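Local coordinates for protein fanconi-associated nuclease 1 homolog (Pseudomonas aeruginosa, PDB 5Y7Q) that belongs to the FAN1 family of nucleases and joins helix-turn-helix, SAP and VRR-NUC domains in a single chain, at residues L410-L418 against L508-L516; Q124-L132 against F167-W176. All blocks are in the same frame, centred on the assembly; numbering follows the deposited sequence.

Contact 1 (L410-L418 against L508-L516)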
ATOM      1  N   LEU A 410      10.032  -7.801  15.330  1.00 56.71           N
ATOM      2  CA  LEU A 410      11.395  -7.929  15.838  1.00 55.29           C
ATOM      3  C   LEU A 410      12.290  -8.659  14.842  1.00 60.96           C
ATOM      4  O   LEU A 410      13.385  -8.185  14.511  1.00 58.81           O
ATOM      5  CB  LEU A 410      11.402  -8.634  17.184  1.00 47.25           C
ATOM      6  CG  LEU A 410      12.819  -9.095  17.517  1.00 50.08           C
ATOM      7  CD1 LEU A 410      13.699  -7.900  17.870  1.00 47.29           C
ATOM      8  CD2 LEU A 410      12.802 -10.147  18.616  1.00 45.47           C
ATOM      9  N   ILE A 411      11.829  -9.798  14.325  1.00 59.70           N
ATOM     10  CA  ILE A 411      12.659 -10.560  13.399  1.00 54.76           C
ATOM     11  C   ILE A 411      12.861  -9.806  12.088  1.00 55.88           C
ATOM     12  O   ILE A 411      13.985  -9.747  11.568  1.00 64.03           O
ATOM     13  CB  ILE A 411      12.050 -11.948  13.187  1.00 48.91           C
ATOM     14  CG1 ILE A 411      12.158 -12.695  14.499  1.00 56.89           C
ATOM     15  CG2 ILE A 411      12.766 -12.689  12.087  1.00 43.58           C
ATOM     16  CD1 ILE A 411      11.582 -14.061  14.465  1.00 61.53           C
ATOM     17  N   ASN A 412      11.795  -9.215  11.530  1.00 54.78           N
ATOM     18  CA  ASN A 412      11.979  -8.398  10.335  1.00 55.56           C
ATOM     19  C   ASN A 412      12.919  -7.242  10.617  1.00 56.86           C
ATOM     20  O   ASN A 412      13.804  -6.950   9.807  1.00 55.80           O
ATOM     21  CB  ASN A 412      10.650  -7.879   9.805  1.00 50.50           C
ATOM     22  CG  ASN A 412       9.793  -8.978   9.248  1.00 60.35           C
ATOM     23  OD1 ASN A 412      10.182 -10.141   9.286  1.00 75.93           O
ATOM     24  ND2 ASN A 412       8.610  -8.631   8.763  1.00 58.03           N
ATOM     25  N   SER A 413      12.787  -6.606  11.785  1.00 49.54           N
ATOM     26  CA  SER A 413      13.682  -5.498  12.089  1.00 43.10           C
ATOM     27  C   SER A 413      15.127  -5.955  12.092  1.00 54.20           C
ATOM     28  O   SER A 413      15.969  -5.372  11.408  1.00 69.07           O
ATOM     29  CB  SER A 413      13.303  -4.867  13.417  1.00 45.02           C
ATOM     30  OG  SER A 413      12.107  -4.127  13.252  1.00 51.26           O
ATOM     31  N   LEU A 414      15.438  -7.008  12.847  1.00 56.69           N
ATOM     32  CA  LEU A 414      16.807  -7.510  12.872  1.00 54.05           C
ATOM     33  C   LEU A 414      17.317  -7.774  11.461  1.00 52.57           C
ATOM     34  O   LEU A 414      18.481  -7.489  11.145  1.00 57.23           O
ATOM     35  CB  LEU A 414      16.877  -8.777  13.730  1.00 60.14           C
ATOM     36  CG  LEU A 414      16.595  -8.535  15.209  1.00 57.70           C
ATOM     37  CD1 LEU A 414      16.415  -9.840  15.920  1.00 62.40           C
ATOM     38  CD2 LEU A 414      17.722  -7.760  15.818  1.00 53.87           C
ATOM     39  N   PHE A 415      16.449  -8.285  10.586  1.00 53.94           N
ATOM     40  CA  PHE A 415      16.858  -8.512   9.203  1.00 55.83           C
ATOM     41  C   PHE A 415      17.161  -7.197   8.494  1.00 58.60           C
ATOM     42  O   PHE A 415      18.182  -7.063   7.804  1.00 63.34           O
ATOM     43  CB  PHE A 415      15.773  -9.262   8.453  1.00 52.24           C
ATOM     44  CG  PHE A 415      15.981  -9.282   6.982  1.00 53.76           C
ATOM     45  CD1 PHE A 415      17.003 -10.042   6.427  1.00 63.62           C
ATOM     46  CD2 PHE A 415      15.163  -8.550   6.145  1.00 51.18           C
ATOM     47  CE1 PHE A 415      17.202 -10.076   5.052  1.00 69.06           C
ATOM     48  CE2 PHE A 415      15.355  -8.568   4.772  1.00 61.59           C
ATOM     49  CZ  PHE A 415      16.380  -9.337   4.222  1.00 67.49           C
ATOM     50  N   GLY A 416      16.285  -6.212   8.649  1.00 48.53           N
ATOM     51  CA  GLY A 416      16.479  -4.968   7.942  1.00 51.03           C
ATOM     52  C   GLY A 416      17.670  -4.197   8.452  1.00 56.40           C
ATOM     53  O   GLY A 416      18.311  -3.459   7.692  1.00 66.12           O
ATOM     54  N   LEU A 417      17.986  -4.357   9.737  1.00 49.59           N
ATOM     55  CA  LEU A 417      19.177  -3.730  10.283  1.00 49.77           C
ATOM     56  C   LEU A 417      20.433  -4.392   9.742  1.00 61.30           C
ATOM     57  O   LEU A 417      21.357  -3.709   9.275  1.00 67.42           O
ATOM     58  CB  LEU A 417      19.138  -3.780  11.806  1.00 47.87           C
ATOM     59  CG  LEU A 417      18.170  -2.694  12.281  1.00 61.48           C
ATOM     60  CD1 LEU A 417      17.836  -2.900  13.756  1.00 58.74           C
ATOM     61  CD2 LEU A 417      18.737  -1.264  12.000  1.00 46.22           C
ATOM     62  N   LEU A 418      20.500  -5.723   9.798  1.00 56.66           N
ATOM     63  CA  LEU A 418      21.725  -6.365   9.331  1.00 64.19           C
ATOM     64  C   LEU A 418      21.929  -6.084   7.852  1.00 64.11           C
ATOM     65  O   LEU A 418      23.016  -5.663   7.424  1.00 67.70           O
ATOM     66  CB  LEU A 418      21.684  -7.871   9.602  1.00 55.00           C
ATOM     67  CG  LEU A 418      22.929  -8.680   9.286  1.00 74.15           C
ATOM     68  CD1 LEU A 418      24.198  -8.069   9.919  1.00 72.13           C
ATOM     69  CD2 LEU A 418      22.705 -10.113   9.764  1.00 76.49           C
ATOM     70  N   LEU A 508      18.650 -16.916  13.493  1.00 74.80           N
ATOM     71  CA  LEU A 508      18.566 -15.687  12.719  1.00 69.82           C
ATOM     72  C   LEU A 508      18.785 -15.966  11.249  1.00 72.51           C
ATOM     73  O   LEU A 508      18.016 -15.507  10.403  1.00 73.74           O
ATOM     74  CB  LEU A 508      19.587 -14.669  13.205  1.00 68.38           C
ATOM     75  CG  LEU A 508      19.177 -13.915  14.458  1.00 60.08           C
ATOM     76  CD1 LEU A 508      20.015 -12.680  14.545  1.00 59.70           C
ATOM     77  CD2 LEU A 508      17.729 -13.584  14.406  1.00 52.16           C
ATOM     78  N   ARG A 509      19.817 -16.732  10.928  1.00 72.93           N
ATOM     79  CA  ARG A 509      20.041 -17.089   9.536  1.00 79.61           C
ATOM     80  C   ARG A 509      18.841 -17.830   8.962  1.00 78.09           C
ATOM     81  O   ARG A 509      18.393 -17.521   7.855  1.00 77.25           O
ATOM     82  CB  ARG A 509      21.313 -17.925   9.398  1.00 83.78           C
ATOM     83  CG  ARG A 509      21.460 -18.572   8.057  1.00 85.12           C
ATOM     84  CD  ARG A 509      22.907 -18.620   7.682  1.00104.67           C
ATOM     85  NE  ARG A 509      23.318 -17.413   6.968  1.00107.21           N
ATOM     86  CZ  ARG A 509      24.521 -17.252   6.426  1.00112.38           C
ATOM     87  NH1 ARG A 509      24.819 -16.133   5.791  1.00102.28           N
ATOM     88  NH2 ARG A 509      25.429 -18.222   6.519  1.00127.32           N
ATOM     89  N   ALA A 510      18.298 -18.801   9.699  1.00 78.26           N
ATOM     90  CA  ALA A 510      17.161 -19.556   9.176  1.00 77.32           C
ATOM     91  C   ALA A 510      16.000 -18.622   8.823  1.00 71.41           C
ATOM     92  O   ALA A 510      15.512 -18.608   7.683  1.00 66.25           O
ATOM     93  CB  ALA A 510      16.736 -20.621  10.186  1.00 73.18           C
ATOM     94  N   TRP A 511      15.572 -17.804   9.785  1.00 65.46           N
ATOM     95  CA  TRP A 511      14.492 -16.860   9.528  1.00 61.98           C
ATOM     96  C   TRP A 511      14.819 -15.947   8.355  1.00 63.15           C
ATOM     97  O   TRP A 511      13.998 -15.760   7.454  1.00 72.83           O
ATOM     98  CB  TRP A 511      14.204 -16.034  10.781  1.00 60.31           C
ATOM     99  CG  TRP A 511      13.756 -16.853  11.911  1.00 68.29           C
ATOM    100  CD1 TRP A 511      13.032 -18.018  11.853  1.00 79.17           C
ATOM    101  CD2 TRP A 511      14.032 -16.622  13.285  1.00 71.99           C
ATOM    102  NE1 TRP A 511      12.831 -18.517  13.120  1.00 81.39           N
ATOM    103  CE2 TRP A 511      13.439 -17.678  14.018  1.00 80.71           C
ATOM    104  CE3 TRP A 511      14.729 -15.633  13.973  1.00 74.19           C
ATOM    105  CZ2 TRP A 511      13.513 -17.756  15.402  1.00 80.45           C
ATOM    106  CZ3 TRP A 511      14.799 -15.711  15.350  1.00 80.29           C
ATOM    107  CH2 TRP A 511      14.196 -16.766  16.052  1.00 76.10           C
ATOM    108  N   PHE A 512      16.022 -15.373   8.344  1.00 70.10           N
ATOM    109  CA  PHE A 512      16.369 -14.368   7.337  1.00 66.24           C
ATOM    110  C   PHE A 512      16.333 -14.954   5.930  1.00 69.02           C
ATOM    111  O   PHE A 512      15.856 -14.308   4.983  1.00 68.88           O
ATOM    112  CB  PHE A 512      17.743 -13.771   7.651  1.00 61.80           C
ATOM    113  CG  PHE A 512      17.754 -12.910   8.887  1.00 61.28           C
ATOM    114  CD1 PHE A 512      16.573 -12.663   9.592  1.00 54.82           C
ATOM    115  CD2 PHE A 512      18.922 -12.326   9.329  1.00 54.32           C
ATOM    116  CE1 PHE A 512      16.563 -11.873  10.734  1.00 48.11           C
ATOM    117  CE2 PHE A 512      18.914 -11.519  10.461  1.00 52.38           C
ATOM    118  CZ  PHE A 512      17.740 -11.296  11.167  1.00 49.28           C
ATOM    119  N   GLU A 513      16.804 -16.191   5.774  1.00 67.89           N
ATOM    120  CA  GLU A 513      16.730 -16.826   4.467  1.00 75.21           C
ATOM    121  C   GLU A 513      15.291 -17.157   4.093  1.00 72.33           C
ATOM    122  O   GLU A 513      14.932 -17.090   2.908  1.00 82.65           O
ATOM    123  CB  GLU A 513      17.604 -18.079   4.439  1.00 89.25           C
ATOM    124  CG  GLU A 513      18.344 -18.290   3.122  1.00106.67           C
ATOM    125  CD  GLU A 513      19.776 -17.768   3.155  1.00118.07           C
ATOM    126  OE1 GLU A 513      20.585 -18.261   3.977  1.00119.22           O
ATOM    127  OE2 GLU A 513      20.088 -16.857   2.356  1.00121.55           O
ATOM    128  N   ARG A 514      14.446 -17.493   5.072  1.00 66.43           N
ATOM    129  CA  ARG A 514      13.046 -17.753   4.734  1.00 76.56           C
ATOM    130  C   ARG A 514      12.356 -16.488   4.234  1.00 83.89           C
ATOM    131  O   ARG A 514      11.597 -16.529   3.257  1.00 88.67           O
ATOM    132  CB  ARG A 514      12.289 -18.330   5.932  1.00 78.98           C
ATOM    133  CG  ARG A 514      10.886 -18.840   5.574  1.00 81.55           C
ATOM    134  CD  ARG A 514      10.164 -19.444   6.771  1.00 84.53           C
ATOM    135  NE  ARG A 514       8.756 -19.054   6.819  1.00 82.90           N
ATOM    136  CZ  ARG A 514       7.751 -19.766   6.313  1.00 90.83           C
ATOM    137  NH1 ARG A 514       7.980 -20.935   5.699  1.00 91.78           N
ATOM    138  NH2 ARG A 514       6.509 -19.295   6.423  1.00 89.29           N
ATOM    139  N   LEU A 515      12.607 -15.355   4.895  1.00 82.24           N
ATOM    140  CA  LEU A 515      12.041 -14.086   4.447  1.00 75.12           C
ATOM    141  C   LEU A 515      12.509 -13.735   3.037  1.00 75.49           C
ATOM    142  O   LEU A 515      11.690 -13.429   2.157  1.00 82.37           O
ATOM    143  CB  LEU A 515      12.416 -12.988   5.437  1.00 73.19           C
ATOM    144  CG  LEU A 515      11.849 -11.612   5.124  1.00 76.20           C
ATOM    145  CD1 LEU A 515      10.349 -11.699   4.811  1.00 82.97           C
ATOM    146  CD2 LEU A 515      12.112 -10.708   6.304  1.00 67.43           C
ATOM    147  N   LEU A 516      13.829 -13.787   2.803  1.00 79.09           N
ATOM    148  CA  LEU A 516      14.364 -13.484   1.474  1.00 78.66           C
ATOM    149  C   LEU A 516      13.732 -14.348   0.397  1.00 90.25           C
ATOM    150  O   LEU A 516      13.472 -13.867  -0.711  1.00 99.90           O
ATOM    151  CB  LEU A 516      15.878 -13.675   1.434  1.00 70.14           C
ATOM    152  CG  LEU A 516      16.718 -12.449   1.783  1.00 71.38           C
ATOM    153  CD1 LEU A 516      18.186 -12.762   1.507  1.00 79.87           C
ATOM    154  CD2 LEU A 516      16.261 -11.198   1.032  1.00 58.36           C
TER

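Contact 2 (Q124-L132 against F167-W176)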
ATOM      1  N   GLN A 124     -15.731  30.856 -14.857  1.00 76.30           N
ATOM      2  CA  GLN A 124     -17.082  30.489 -15.288  1.00102.04           C
ATOM      3  C   GLN A 124     -17.110  29.160 -16.053  1.00 93.90           C
ATOM      4  O   GLN A 124     -17.391  29.136 -17.261  1.00101.00           O
ATOM      5  CB  GLN A 124     -17.695  31.616 -16.143  1.00119.97           C
ATOM      6  CG  GLN A 124     -19.240  31.669 -16.131  1.00124.15           C
ATOM      7  CD  GLN A 124     -19.790  33.067 -15.878  1.00128.60           C
ATOM      8  OE1 GLN A 124     -19.777  33.546 -14.741  1.00126.83           O
ATOM      9  NE2 GLN A 124     -20.286  33.726 -16.936  1.00131.76           N
ATOM     10  N   PRO A 125     -16.808  28.048 -15.393  1.00 82.96           N
ATOM     11  CA  PRO A 125     -16.982  26.732 -16.007  1.00 78.07           C
ATOM     12  C   PRO A 125     -18.445  26.329 -15.959  1.00 81.78           C
ATOM     13  O   PRO A 125     -19.298  27.046 -15.440  1.00 84.74           O
ATOM     14  CB  PRO A 125     -16.169  25.828 -15.101  1.00 71.08           C
ATOM     15  CG  PRO A 125     -16.434  26.443 -13.747  1.00 67.37           C
ATOM     16  CD  PRO A 125     -16.392  27.927 -13.981  1.00 76.75           C
ATOM     17  N   THR A 126     -18.710  25.132 -16.466  1.00 83.52           N
ATOM     18  CA  THR A 126     -20.048  24.561 -16.452  1.00 92.22           C
ATOM     19  C   THR A 126     -20.137  23.534 -15.332  1.00 95.49           C
ATOM     20  O   THR A 126     -19.243  22.693 -15.177  1.00103.99           O
ATOM     21  CB  THR A 126     -20.380  23.932 -17.799  1.00 96.87           C
ATOM     22  OG1 THR A 126     -20.254  24.930 -18.813  1.00101.19           O
ATOM     23  CG2 THR A 126     -21.797  23.414 -17.801  1.00 98.64           C
ATOM     24  N   LEU A 127     -21.205  23.613 -14.543  1.00 90.34           N
ATOM     25  CA  LEU A 127     -21.308  22.862 -13.302  1.00 82.44           C
ATOM     26  C   LEU A 127     -22.498  21.915 -13.349  1.00 84.02           C
ATOM     27  O   LEU A 127     -23.613  22.322 -13.701  1.00 81.66           O
ATOM     28  CB  LEU A 127     -21.416  23.818 -12.111  1.00 75.12           C
ATOM     29  CG  LEU A 127     -20.178  24.709 -11.895  1.00 74.66           C
ATOM     30  CD1 LEU A 127     -20.446  25.916 -10.979  1.00 63.50           C
ATOM     31  CD2 LEU A 127     -19.013  23.877 -11.351  1.00 76.57           C
ATOM     32  N   GLU A 128     -22.238  20.643 -13.038  1.00 83.94           N
ATOM     33  CA  GLU A 128     -23.286  19.728 -12.619  1.00 85.44           C
ATOM     34  C   GLU A 128     -23.779  20.129 -11.234  1.00 86.53           C
ATOM     35  O   GLU A 128     -23.045  20.720 -10.433  1.00 83.77           O
ATOM     36  CB  GLU A 128     -22.776  18.289 -12.615  1.00 85.38           C
ATOM     37  CG  GLU A 128     -22.562  17.722 -14.005  1.00 99.62           C
ATOM     38  CD  GLU A 128     -23.878  17.458 -14.739  1.00122.65           C
ATOM     39  OE1 GLU A 128     -24.884  17.142 -14.058  1.00133.72           O
ATOM     40  OE2 GLU A 128     -23.911  17.566 -15.991  1.00124.96           O
ATOM     41  N   LEU A 129     -25.050  19.818 -10.968  1.00 84.39           N
ATOM     42  CA  LEU A 129     -25.668  20.213  -9.710  1.00 75.98           C
ATOM     43  C   LEU A 129     -24.835  19.773  -8.520  1.00 76.70           C
ATOM     44  O   LEU A 129     -24.703  20.513  -7.537  1.00 76.39           O
ATOM     45  CB  LEU A 129     -27.060  19.616  -9.625  1.00 81.66           C
ATOM     46  CG  LEU A 129     -27.873  19.871  -8.365  1.00 79.83           C
ATOM     47  CD1 LEU A 129     -27.866  21.329  -7.926  1.00 70.87           C
ATOM     48  CD2 LEU A 129     -29.263  19.422  -8.705  1.00 75.51           C
ATOM     49  N   ALA A 130     -24.249  18.576  -8.603  1.00 79.99           N
ATOM     50  CA  ALA A 130     -23.403  18.077  -7.521  1.00 75.78           C
ATOM     51  C   ALA A 130     -22.195  18.979  -7.298  1.00 77.85           C
ATOM     52  O   ALA A 130     -21.801  19.229  -6.149  1.00 73.63           O
ATOM     53  CB  ALA A 130     -22.957  16.653  -7.833  1.00 61.77           C
ATOM     54  N   GLN A 131     -21.597  19.486  -8.388  1.00 77.60           N
ATOM     55  CA  GLN A 131     -20.428  20.353  -8.255  1.00 66.39           C
ATOM     56  C   GLN A 131     -20.821  21.698  -7.669  1.00 69.29           C
ATOM     57  O   GLN A 131     -20.098  22.265  -6.835  1.00 67.16           O
ATOM     58  CB  GLN A 131     -19.749  20.545  -9.607  1.00 59.34           C
ATOM     59  CG  GLN A 131     -19.832  19.363 -10.564  1.00 62.43           C
ATOM     60  CD  GLN A 131     -19.105  19.643 -11.880  1.00 65.47           C
ATOM     61  OE1 GLN A 131     -19.665  19.496 -12.967  1.00 84.77           O
ATOM     62  NE2 GLN A 131     -17.863  20.060 -11.782  1.00 55.98           N
ATOM     63  N   LEU A 132     -21.965  22.219  -8.112  1.00 77.20           N
ATOM     64  CA  LEU A 132     -22.566  23.382  -7.473  1.00 74.83           C
ATOM     65  C   LEU A 132     -22.709  23.154  -5.982  1.00 78.62           C
ATOM     66  O   LEU A 132     -22.461  24.059  -5.179  1.00 80.27           O
ATOM     67  CB  LEU A 132     -23.928  23.669  -8.096  1.00 74.92           C
ATOM     68  CG  LEU A 132     -24.702  24.827  -7.488  1.00 78.98           C
ATOM     69  CD1 LEU A 132     -23.935  26.097  -7.727  1.00 77.52           C
ATOM     70  CD2 LEU A 132     -26.096  24.922  -8.096  1.00 86.06           C
ATOM     71  N   PHE A 167     -33.047  18.866 -11.779  1.00117.42           N
ATOM     72  CA  PHE A 167     -32.127  19.739 -12.517  1.00112.85           C
ATOM     73  C   PHE A 167     -30.972  18.930 -13.103  1.00114.64           C
ATOM     74  O   PHE A 167     -29.829  19.049 -12.641  1.00111.34           O
ATOM     75  CB  PHE A 167     -31.534  20.837 -11.631  1.00105.47           C
ATOM     76  CG  PHE A 167     -32.516  21.863 -11.146  1.00108.78           C
ATOM     77  CD1 PHE A 167     -32.498  23.151 -11.659  1.00112.68           C
ATOM     78  CD2 PHE A 167     -33.420  21.563 -10.142  1.00105.60           C
ATOM     79  CE1 PHE A 167     -33.386  24.110 -11.200  1.00110.45           C
ATOM     80  CE2 PHE A 167     -34.304  22.516  -9.683  1.00105.31           C
ATOM     81  CZ  PHE A 167     -34.285  23.790 -10.211  1.00107.89           C
ATOM     82  N   PRO A 168     -31.223  18.106 -14.122  1.00122.13           N
ATOM     83  CA  PRO A 168     -30.110  17.347 -14.719  1.00124.03           C
ATOM     84  C   PRO A 168     -29.170  18.203 -15.555  1.00129.93           C
ATOM     85  O   PRO A 168     -27.984  17.863 -15.669  1.00127.37           O
ATOM     86  CB  PRO A 168     -30.828  16.299 -15.573  1.00124.56           C
ATOM     87  CG  PRO A 168     -32.075  17.006 -16.003  1.00128.44           C
ATOM     88  CD  PRO A 168     -32.483  17.901 -14.855  1.00124.30           C
ATOM     89  N   GLU A 169     -29.664  19.301 -16.139  1.00139.00           N
ATOM     90  CA  GLU A 169     -28.885  20.089 -17.089  1.00139.41           C
ATOM     91  C   GLU A 169     -27.866  20.956 -16.354  1.00133.80           C
ATOM     92  O   GLU A 169     -28.201  21.643 -15.380  1.00143.18           O
ATOM     93  CB  GLU A 169     -29.811  20.945 -17.976  1.00142.25           C
ATOM     94  CG  GLU A 169     -30.322  22.270 -17.384  1.00141.82           C
ATOM     95  CD  GLU A 169     -31.823  22.284 -17.143  1.00143.58           C
ATOM     96  OE1 GLU A 169     -32.589  22.642 -18.072  1.00145.61           O
ATOM     97  OE2 GLU A 169     -32.232  21.938 -16.015  1.00137.64           O
ATOM     98  N   ALA A 170     -26.614  20.893 -16.800  1.00124.01           N
ATOM     99  CA  ALA A 170     -25.549  21.690 -16.208  1.00110.61           C
ATOM    100  C   ALA A 170     -25.584  23.124 -16.734  1.00113.77           C
ATOM    101  O   ALA A 170     -26.061  23.398 -17.844  1.00121.94           O
ATOM    102  CB  ALA A 170     -24.190  21.050 -16.482  1.00 99.06           C
ATOM    103  N   ARG A 171     -25.082  24.045 -15.917  1.00103.01           N
ATOM    104  CA  ARG A 171     -25.154  25.472 -16.191  1.00 90.89           C
ATOM    105  C   ARG A 171     -23.846  26.108 -15.738  1.00 87.29           C
ATOM    106  O   ARG A 171     -23.136  25.563 -14.895  1.00 84.96           O
ATOM    107  CB  ARG A 171     -26.350  26.119 -15.460  1.00 90.74           C
ATOM    108  CG  ARG A 171     -27.716  25.485 -15.771  1.00107.68           C
ATOM    109  CD  ARG A 171     -28.800  25.785 -14.713  1.00116.54           C
ATOM    110  NE  ARG A 171     -30.140  25.392 -15.170  1.00123.48           N
ATOM    111  CZ  ARG A 171     -31.283  25.847 -14.653  1.00125.37           C
ATOM    112  NH1 ARG A 171     -31.271  26.717 -13.649  1.00123.27           N
ATOM    113  NH2 ARG A 171     -32.447  25.440 -15.147  1.00126.47           N
ATOM    114  N   ARG A 172     -23.529  27.274 -16.292  1.00 93.15           N
ATOM    115  CA  ARG A 172     -22.507  28.089 -15.653  1.00 84.28           C
ATOM    116  C   ARG A 172     -23.024  28.516 -14.280  1.00 81.86           C
ATOM    117  O   ARG A 172     -24.221  28.442 -13.991  1.00 83.95           O
ATOM    118  CB  ARG A 172     -22.151  29.327 -16.503  1.00 84.00           C
ATOM    119  CG  ARG A 172     -21.928  29.084 -18.010  1.00 87.40           C
ATOM    120  CD  ARG A 172     -21.896  30.394 -18.827  1.00 87.78           C
ATOM    121  NE  ARG A 172     -22.892  30.435 -19.910  1.00 95.93           N
ATOM    122  CZ  ARG A 172     -23.807  31.408 -20.098  1.00104.61           C
ATOM    123  NH1 ARG A 172     -23.874  32.459 -19.280  1.00104.25           N
ATOM    124  NH2 ARG A 172     -24.665  31.344 -21.121  1.00101.07           N
ATOM    125  N   LEU A 173     -22.101  28.927 -13.408  1.00 75.95           N
ATOM    126  CA  LEU A 173     -22.515  29.454 -12.108  1.00 76.14           C
ATOM    127  C   LEU A 173     -23.456  30.648 -12.258  1.00 82.11           C
ATOM    128  O   LEU A 173     -24.415  30.789 -11.491  1.00 80.48           O
ATOM    129  CB  LEU A 173     -21.292  29.844 -11.274  1.00 70.82           C
ATOM    130  CG  LEU A 173     -21.565  30.615  -9.965  1.00 79.17           C
ATOM    131  CD1 LEU A 173     -22.588  29.915  -9.080  1.00 83.92           C
ATOM    132  CD2 LEU A 173     -20.286  30.852  -9.166  1.00 79.66           C
ATOM    133  N   ALA A 174     -23.189  31.525 -13.234  1.00 87.93           N
ATOM    134  CA  ALA A 174     -24.060  32.674 -13.458  1.00 94.88           C
ATOM    135  C   ALA A 174     -25.475  32.242 -13.832  1.00 96.48           C
ATOM    136  O   ALA A 174     -26.448  32.915 -13.473  1.00109.34           O
ATOM    137  CB  ALA A 174     -23.471  33.578 -14.540  1.00103.63           C
ATOM    138  N   GLU A 175     -25.615  31.126 -14.547  1.00 85.03           N
ATOM    139  CA  GLU A 175     -26.936  30.614 -14.879  1.00 86.81           C
ATOM    140  C   GLU A 175     -27.607  29.876 -13.726  1.00 84.35           C
ATOM    141  O   GLU A 175     -28.814  29.625 -13.795  1.00 84.80           O
ATOM    142  CB  GLU A 175     -26.857  29.685 -16.091  1.00 95.93           C
ATOM    143  CG  GLU A 175     -26.556  30.377 -17.414  1.00100.59           C
ATOM    144  CD  GLU A 175     -26.409  29.390 -18.564  1.00106.25           C
ATOM    145  OE1 GLU A 175     -27.273  29.411 -19.478  1.00111.04           O
ATOM    146  OE2 GLU A 175     -25.432  28.592 -18.535  1.00102.25           O
ATOM    147  N   TRP A 176     -26.869  29.493 -12.683  1.00 81.24           N
ATOM    148  CA  TRP A 176     -27.524  28.888 -11.527  1.00 88.35           C
ATOM    149  C   TRP A 176     -28.152  29.964 -10.650  1.00 94.21           C
ATOM    150  O   TRP A 176     -29.377  30.016 -10.493  1.00100.42           O
ATOM    151  CB  TRP A 176     -26.541  28.039 -10.724  1.00 88.06           C
ATOM    152  CG  TRP A 176     -26.254  26.659 -11.278  1.00 86.98           C
ATOM    153  CD1 TRP A 176     -25.060  26.208 -11.743  1.00 79.95           C
ATOM    154  CD2 TRP A 176     -27.165  25.556 -11.385  1.00 89.93           C
ATOM    155  NE1 TRP A 176     -25.166  24.902 -12.151  1.00 76.77           N
ATOM    156  CE2 TRP A 176     -26.447  24.474 -11.939  1.00 77.94           C
ATOM    157  CE3 TRP A 176     -28.517  25.379 -11.080  1.00 96.68           C
ATOM    158  CZ2 TRP A 176     -27.029  23.236 -12.190  1.00 76.34           C
ATOM    159  CZ3 TRP A 176     -29.092  24.144 -11.329  1.00 95.97           C
ATOM    160  CH2 TRP A 176     -28.345  23.088 -11.873  1.00 85.49           C
TER

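Contact 1 (L410-L418 against L508-L516)
F512 pushes its ring into helix 410-418 as a knob, into a hole framed by I411, L414, F415 and L418. The two helices cross almost at right angles (-85°), with their axes 10.1 Å apart; this keeps the patch short, and the F512 ring reaches the backbone of the other helix at F415 CA. F415, with CG swung anti to its backbone N (chi1 168°), runs antiparallel to F512. Its CB sits over the F512 face, 3.8 Å from the ring centroid, and its ring edge turns toward that same face in a T-shaped pair with centroids 5.5 Å apart. At the rim of F512, CD2 of L418 lies near the ring plane. CD2 of L515 meets F415 at CD2, 3.7 Å away, and L516 crosses near the tip, its CD2 close to CZ. Toward the start of helix 410-418, the slender tip of I411 reaches across W511, CD1 standing over the six-membered ring in a CH-pi contact. N412 lends its OD1 side to L515 and bonds through ND2 to the carbonyl of R523. No hydrogen bond joins the two helices; shape-matched aromatic and aliphatic surfaces, all buried, hold this crossing by dispersion and exclusion of water.

Contact 2 (Q124-L132 against F167-W176)
L132 and W176 make the dense centre of this contact. CD2 of L132 stands over the five-membered ring of the indole, 3.7 Å from its centroid and 18° off the normal, put there by a first torsion that sets CG anti to the backbone N (chi1 178°). The opposite face of the indole carries CD of R171, so the flat ring is sandwiched between a branched tip and the aliphatic part of an arginine. At the ring edge, NE1 points to L127 O in a weak hydrogen bond of 3.4 Å. That oxygen also accepts R171 N, and L127 N returns a bond to R171 O at 2.8 Å and 163°: an antiparallel hydrogen-bonded pair in a very short two-stranded ladder. Leucine suits position 127, since its side chain runs alongside L173, CD1 to CB, while its backbone does the pairing. L129 adds its CD2 against CB of F167. Where helix 129-135 begins, the backbone N of the N-cap residue E128 is held by Q131 OE1 at 2.8 Å.

The outer side is looser and polar. Q124, bent at chi2, lays its CG 3.8 Å from CB of R172 and its amide beside A174, van der Waals contacts without a hydrogen bond. T126 turns its methyl toward CB of A170, which the exposed E128 carboxylate also touches through OE2. The backbone N of R172 donates within its own segment to E175 OE2, which also lies above the R172 guanidinium, an ion pair with no N-H aimed at the oxygen.

Around this small SAP-region core, L129 leans on L160 of helix 156-163 and L132 on F145, whose ring also meets F167 edge-to-face. L127 reaches L94 of strand 94-96, and L173 packs on V184 of strand 184-187, linking the ladder to the adjoining three-stranded sheet.

How the contacts relate
Following the chain from the N terminus, contact 2 comes first: after strand 121-123, segment 124-132 leads into helices 129-135, 138-144 and 156-163, and the return of 167-176 closes that helical loop. The chain then runs through a long series of helices, from 190-201 to 342-358, before strands 374-380 and 402-405 bring it to helix 409-418. Contact 1 closes a second, larger loop of 89 residues when helix 505-517 packs against it, bringing together helices that follow strand 402-405 and precede strand 529-533 of one mixed sheet. The two loops neither nest nor cross; they follow in series, on opposite sides of the chain's centre, with nearest atoms about 44 Å apart.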